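PDB 2O14: uncharacterized esterase YxiM from Bacillus subtilis, which is of uncharacterised biological role but probably acts as an esterase of the GDSL lipolytic family, hydrolysing ester bonds. Local coordinates for residues Q210-E222 with H247-M261. Residues are numbered along the deposited sequence; the frame is centred on the assembly and turned at random.
Sequences QIARGFRNDGQLE and HKESEAEFKEVMRDM
R213 reaches across to E253 and grips its carboxylate side-on, NE meeting OE2 at 2.7 Å and NH1 meeting OE1 at 2.9 Å, with the two flat groups nearly coplanar, 25° apart. At the outer edge of the same guanidinium, NH1 and NH2 both point in plane at H247 O, the former at 3.0 Å. A bend at chi3 (-62°) turns the guanidinium so that carboxylate and carbonyl both lie near its plane. The backbone joins in, R213 N donating to E249 OE1 at 3.2 Å. Replacing R213 with a leucine would probably leave the E253 carboxylate without its charged mate and H247 O without its two side-chain donors. One turn on, R216 extends to D260 in a second salt bridge, its NH2 meeting OD2 at 2.7 Å from above the carboxylate plane.

Beside the ion pairs the packing is largely apolar. A212 is a knob in the hole formed by F254, V257, M258 and M261, while selenomethionine M261 fits among A212, F215, R216 and L221, its SE 3.7 Å from F215 CD1. At the end of the contact near residues 247-249, I211 lays CG2 over one face of the H247 imidazole, a CH-pi contact.

Second-shell bonds steady both acids: S250 OG caps helix 251-266 through E253 N, and Q264 NE2 also binds D260 OD2. The axes of segments 212-217 and 251-261 approach to 9.3 Å and cross at 30° within the SGNH-hydrolase domain, F215 and M258 resting on strand 233-237. The chemistry implies an apolar helix seam flanked by arginine-carboxylate pairs, a worked example of charge placed at the rim of a packed core, the arginines probably neutralised locally by E253 and D260.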
loop_
_atom_site.group_PDB
_atom_site.type_symbol
_atom_site.label_atom_id
_atom_site.label_comp_id
_atom_site.label_asym_id
_atom_site.label_seq_id
_atom_site.Cartn_x
_atom_site.Cartn_y
_atom_site.Cartn_z
ATOM N N GLN A 210 4.937 10.881 1.447
ATOM C CA GLN A 210 5.518 10.358 2.681
ATOM C C GLN A 210 7.039 10.468 2.771
ATOM O O GLN A 210 7.751 10.448 1.761
ATOM C CB GLN A 210 5.102 8.898 2.886
ATOM C CG GLN A 210 5.419 8.361 4.283
ATOM C CD GLN A 210 4.746 9.167 5.378
ATOM O OE1 GLN A 210 3.725 8.757 5.947
ATOM N NE2 GLN A 210 5.302 10.336 5.665
ATOM N N ILE A 211 7.516 10.598 4.005
ATOM C CA ILE A 211 8.938 10.698 4.316
ATOM C C ILE A 211 9.242 9.551 5.281
ATOM O O ILE A 211 8.326 8.867 5.737
ATOM C CB ILE A 211 9.262 12.047 5.009
ATOM C CG1 ILE A 211 8.403 12.200 6.266
ATOM C CG2 ILE A 211 8.991 13.219 4.050
ATOM C CD1 ILE A 211 8.704 13.463 7.070
ATOM N N ALA A 212 10.515 9.345 5.601
ATOM C CA ALA A 212 10.910 8.270 6.509
ATOM C C ALA A 212 10.288 8.379 7.903
ATOM O O ALA A 212 9.772 7.395 8.439
ATOM C CB ALA A 212 12.439 8.225 6.632
ATOM N N ARG A 213 10.350 9.569 8.496
ATOM C CA ARG A 213 9.808 9.774 9.838
ATOM C C ARG A 213 8.333 9.380 9.892
ATOM O O ARG A 213 7.918 8.639 10.782
ATOM C CB ARG A 213 9.966 11.239 10.260
ATOM C CG ARG A 213 9.696 11.503 11.734
ATOM C CD ARG A 213 9.490 12.984 11.980
ATOM N NE ARG A 213 10.664 13.793 11.660
ATOM C CZ ARG A 213 10.623 14.916 10.946
ATOM N NH1 ARG A 213 11.733 15.605 10.714
ATOM N NH2 ARG A 213 9.472 15.339 10.436
ATOM N N GLY A 214 7.555 9.879 8.936
ATOM C CA GLY A 214 6.135 9.572 8.889
ATOM C C GLY A 214 5.834 8.097 8.669
ATOM O O GLY A 214 4.969 7.529 9.330
ATOM N N PHE A 215 6.538 7.472 7.735
ATOM C CA PHE A 215 6.322 6.063 7.457
ATOM C C PHE A 215 6.565 5.267 8.733
ATOM O O PHE A 215 5.836 4.327 9.046
ATOM C CB PHE A 215 7.273 5.594 6.347
ATOM C CG PHE A 215 6.899 4.267 5.753
ATOM C CD1 PHE A 215 7.256 3.078 6.380
ATOM C CD2 PHE A 215 6.139 4.206 4.584
ATOM C CE1 PHE A 215 6.854 1.844 5.854
ATOM C CE2 PHE A 215 5.735 2.985 4.054
ATOM C CZ PHE A 215 6.091 1.800 4.689
ATOM N N ARG A 216 7.586 5.664 9.482
ATOM C CA ARG A 216 7.931 4.982 10.720
ATOM C C ARG A 216 6.940 5.191 11.856
ATOM O O ARG A 216 6.460 4.232 12.468
ATOM C CB ARG A 216 9.310 5.429 11.205
ATOM C CG ARG A 216 9.717 4.818 12.539
ATOM C CD ARG A 216 11.094 5.292 12.955
ATOM N NE ARG A 216 11.578 4.601 14.147
ATOM C CZ ARG A 216 11.165 4.852 15.388
ATOM N NH1 ARG A 216 10.252 5.790 15.618
ATOM N NH2 ARG A 216 11.664 4.159 16.404
ATOM N N ASN A 217 6.625 6.452 12.114
ATOM C CA ASN A 217 5.763 6.813 13.234
ATOM C C ASN A 217 4.246 6.844 13.087
ATOM O O ASN A 217 3.535 6.676 14.081
ATOM C CB ASN A 217 6.217 8.167 13.772
ATOM C CG ASN A 217 7.687 8.179 14.131
ATOM O OD1 ASN A 217 8.295 9.240 14.273
ATOM N ND2 ASN A 217 8.267 6.995 14.288
ATOM N N ASP A 218 3.734 7.037 11.876
ATOM C CA ASP A 218 2.286 7.153 11.737
ATOM C C ASP A 218 1.445 5.958 11.290
ATOM O O ASP A 218 0.335 6.141 10.793
ATOM C CB ASP A 218 1.963 8.396 10.889
ATOM C CG ASP A 218 2.483 9.688 11.534
ATOM O OD1 ASP A 218 2.317 9.837 12.759
ATOM O OD2 ASP A 218 3.053 10.553 10.837
ATOM N N GLY A 219 1.953 4.741 11.474
ATOM C CA GLY A 219 1.159 3.569 11.123
ATOM C C GLY A 219 1.632 2.619 10.037
ATOM O O GLY A 219 1.415 1.405 10.142
ATOM N N GLN A 220 2.266 3.143 8.992
ATOM C CA GLN A 220 2.726 2.287 7.907
ATOM C C GLN A 220 3.735 1.226 8.339
ATOM O O GLN A 220 3.598 0.064 7.965
ATOM C CB GLN A 220 3.282 3.140 6.760
ATOM C CG GLN A 220 2.178 3.697 5.862
ATOM C CD GLN A 220 2.578 4.966 5.134
ATOM O OE1 GLN A 220 2.737 6.020 5.750
ATOM N NE2 GLN A 220 2.739 4.873 3.818
ATOM N N LEU A 221 4.740 1.598 9.125
ATOM C CA LEU A 221 5.707 0.599 9.562
ATOM C C LEU A 221 5.058 -0.404 10.507
ATOM O O LEU A 221 5.324 -1.602 10.422
ATOM C CB LEU A 221 6.899 1.247 10.266
ATOM C CG LEU A 221 7.967 0.232 10.681
ATOM C CD1 LEU A 221 8.607 -0.378 9.433
ATOM C CD2 LEU A 221 9.017 0.910 11.538
ATOM N N GLU A 222 4.216 0.085 11.414
ATOM C CA GLU A 222 3.538 -0.794 12.369
ATOM C C GLU A 222 2.723 -1.857 11.641
ATOM O O GLU A 222 2.723 -3.022 12.037
ATOM C CB GLU A 222 2.604 -0.003 13.297
ATOM C CG GLU A 222 1.834 -0.904 14.271
ATOM C CD GLU A 222 0.810 -0.157 15.116
ATOM O OE1 GLU A 222 0.569 1.041 14.862
ATOM O OE2 GLU A 222 0.235 -0.774 16.036
ATOM N N HIS A 247 9.631 19.667 6.165
ATOM C CA HIS A 247 9.591 18.538 7.092
ATOM C C HIS A 247 10.704 18.650 8.126
ATOM O O HIS A 247 10.694 17.953 9.140
ATOM C CB HIS A 247 9.746 17.209 6.338
ATOM C CG HIS A 247 8.710 16.987 5.280
ATOM N ND1 HIS A 247 7.360 16.930 5.558
ATOM C CD2 HIS A 247 8.826 16.811 3.943
ATOM C CE1 HIS A 247 6.691 16.729 4.437
ATOM N NE2 HIS A 247 7.557 16.652 3.442
ATOM N N LYS A 248 11.667 19.525 7.855
ATOM C CA LYS A 248 12.797 19.733 8.752
ATOM C C LYS A 248 13.431 18.398 9.130
ATOM O O LYS A 248 13.701 18.131 10.297
ATOM C CB LYS A 248 12.331 20.489 10.002
ATOM C CG LYS A 248 11.648 21.816 9.663
ATOM C CD LYS A 248 11.006 22.476 10.874
ATOM C CE LYS A 248 12.034 23.143 11.765
ATOM N NZ LYS A 248 12.767 24.223 11.042
ATOM N N GLU A 249 13.648 17.552 8.126
ATOM C CA GLU A 249 14.257 16.246 8.345
ATOM C C GLU A 249 15.602 16.206 7.633
ATOM O O GLU A 249 15.668 15.946 6.430
ATOM C CB GLU A 249 13.354 15.131 7.808
ATOM C CG GLU A 249 13.968 13.747 7.944
ATOM C CD GLU A 249 13.190 12.675 7.202
ATOM O OE1 GLU A 249 12.241 12.103 7.779
ATOM O OE2 GLU A 249 13.526 12.416 6.031
ATOM N N SER A 250 16.670 16.471 8.383
ATOM C CA SER A 250 18.018 16.491 7.830
ATOM C C SER A 250 18.392 15.131 7.273
ATOM O O SER A 250 17.725 14.128 7.549
ATOM C CB SER A 250 19.034 16.877 8.905
ATOM O OG SER A 250 19.228 15.807 9.818
ATOM N N GLU A 251 19.464 15.095 6.489
ATOM C CA GLU A 251 19.916 13.837 5.921
ATOM C C GLU A 251 20.307 12.931 7.081
ATOM O O GLU A 251 20.100 11.721 7.040
ATOM C CB GLU A 251 21.117 14.060 4.994
ATOM C CG GLU A 251 21.448 12.834 4.152
ATOM C CD GLU A 251 22.479 13.110 3.075
ATOM O OE1 GLU A 251 22.579 14.272 2.623
ATOM O OE2 GLU A 251 23.174 12.156 2.668
ATOM N N ALA A 252 20.864 13.534 8.124
ATOM C CA ALA A 252 21.268 12.779 9.301
ATOM C C ALA A 252 20.052 12.112 9.947
ATOM O O ALA A 252 20.090 10.921 10.262
ATOM C CB ALA A 252 21.958 13.699 10.302
ATOM N N GLU A 253 18.974 12.871 10.142
ATOM C CA GLU A 253 17.776 12.302 10.758
ATOM C C GLU A 253 17.240 11.211 9.842
ATOM O O GLU A 253 16.902 10.116 10.285
ATOM C CB GLU A 253 16.691 13.365 10.963
ATOM C CG GLU A 253 15.658 12.969 12.023
ATOM C CD GLU A 253 14.365 13.772 11.952
ATOM O OE1 GLU A 253 14.427 14.993 11.682
ATOM O OE2 GLU A 253 13.283 13.178 12.180
ATOM N N PHE A 254 17.165 11.527 8.557
ATOM C CA PHE A 254 16.687 10.583 7.560
ATOM C C PHE A 254 17.406 9.247 7.720
ATOM O O PHE A 254 16.776 8.195 7.837
ATOM C CB PHE A 254 16.945 11.145 6.164
ATOM C CG PHE A 254 16.789 10.138 5.070
ATOM C CD1 PHE A 254 15.523 9.726 4.659
ATOM C CD2 PHE A 254 17.913 9.600 4.441
ATOM C CE1 PHE A 254 15.373 8.792 3.635
ATOM C CE2 PHE A 254 17.778 8.662 3.413
ATOM C CZ PHE A 254 16.503 8.257 3.007
ATOM N N LYS A 255 18.733 9.311 7.734
ATOM C CA LYS A 255 19.577 8.127 7.859
ATOM C C LYS A 255 19.307 7.362 9.158
ATOM O O LYS A 255 19.266 6.131 9.155
ATOM C CB LYS A 255 21.045 8.556 7.771
ATOM C CG LYS A 255 22.054 7.442 7.574
ATOM C CD LYS A 255 23.439 8.038 7.329
ATOM C CE LYS A 255 24.531 6.979 7.342
ATOM N NZ LYS A 255 24.262 5.909 6.355
ATOM N N GLU A 256 19.119 8.091 10.258
ATOM C CA GLU A 256 18.849 7.484 11.568
ATOM C C GLU A 256 17.513 6.742 11.607
ATOM O O GLU A 256 17.430 5.620 12.104
ATOM C CB GLU A 256 18.812 8.551 12.657
ATOM C CG GLU A 256 20.104 9.294 12.910
ATOM C CD GLU A 256 19.902 10.451 13.882
ATOM O OE1 GLU A 256 19.307 10.223 14.963
ATOM O OE2 GLU A 256 20.331 11.585 13.570
ATOM N N VAL A 257 16.467 7.397 11.110
ATOM C CA VAL A 257 15.129 6.822 11.079
ATOM C C VAL A 257 15.111 5.592 10.188
ATOM O O VAL A 257 14.542 4.557 10.544
ATOM C CB VAL A 257 14.102 7.835 10.537
ATOM C CG1 VAL A 257 12.749 7.155 10.350
ATOM C CG2 VAL A 257 13.983 9.007 11.495
HETATM N N MSE A 258 15.731 5.724 9.020
HETATM C CA MSE A 258 15.810 4.631 8.060
HETATM C C MSE A 258 16.518 3.439 8.689
HETATM O O MSE A 258 16.075 2.302 8.541
HETATM C CB MSE A 258 16.569 5.088 6.813
HETATM C CG MSE A 258 15.816 6.100 5.965
HETATM SE SE MSE A 258 14.437 5.263 4.877
HETATM C CE MSE A 258 15.596 4.575 3.471
ATOM N N ARG A 259 17.612 3.709 9.395
ATOM C CA ARG A 259 18.392 2.664 10.053
ATOM C C ARG A 259 17.528 1.882 11.038
ATOM O O ARG A 259 17.566 0.654 11.074
ATOM C CB ARG A 259 19.575 3.281 10.802
ATOM C CG ARG A 259 20.539 2.267 11.406
ATOM C CD ARG A 259 21.535 2.955 12.326
ATOM N NE ARG A 259 22.229 4.055 11.666
ATOM C CZ ARG A 259 23.133 3.905 10.701
ATOM N NH1 ARG A 259 23.464 2.694 10.274
ATOM N NH2 ARG A 259 23.705 4.972 10.159
ATOM N N ASP A 260 16.751 2.609 11.834
ATOM C CA ASP A 260 15.881 2.000 12.830
ATOM C C ASP A 260 14.843 1.078 12.200
ATOM O O ASP A 260 14.637 -0.040 12.673
ATOM C CB ASP A 260 15.175 3.083 13.640
ATOM C CG ASP A 260 14.316 2.513 14.742
ATOM O OD1 ASP A 260 14.869 1.899 15.681
ATOM O OD2 ASP A 260 13.082 2.673 14.664
HETATM N N MSE A 261 14.191 1.544 11.139
HETATM C CA MSE A 261 13.184 0.731 10.463
HETATM C C MSE A 261 13.796 -0.568 9.958
HETATM O O MSE A 261 13.209 -1.638 10.106
HETATM C CB MSE A 261 12.570 1.485 9.280
HETATM C CG MSE A 261 11.742 2.692 9.666
HETATM SE SE MSE A 261 10.470 3.147 8.275
HETATM C CE MSE A 261 11.585 4.295 7.180
#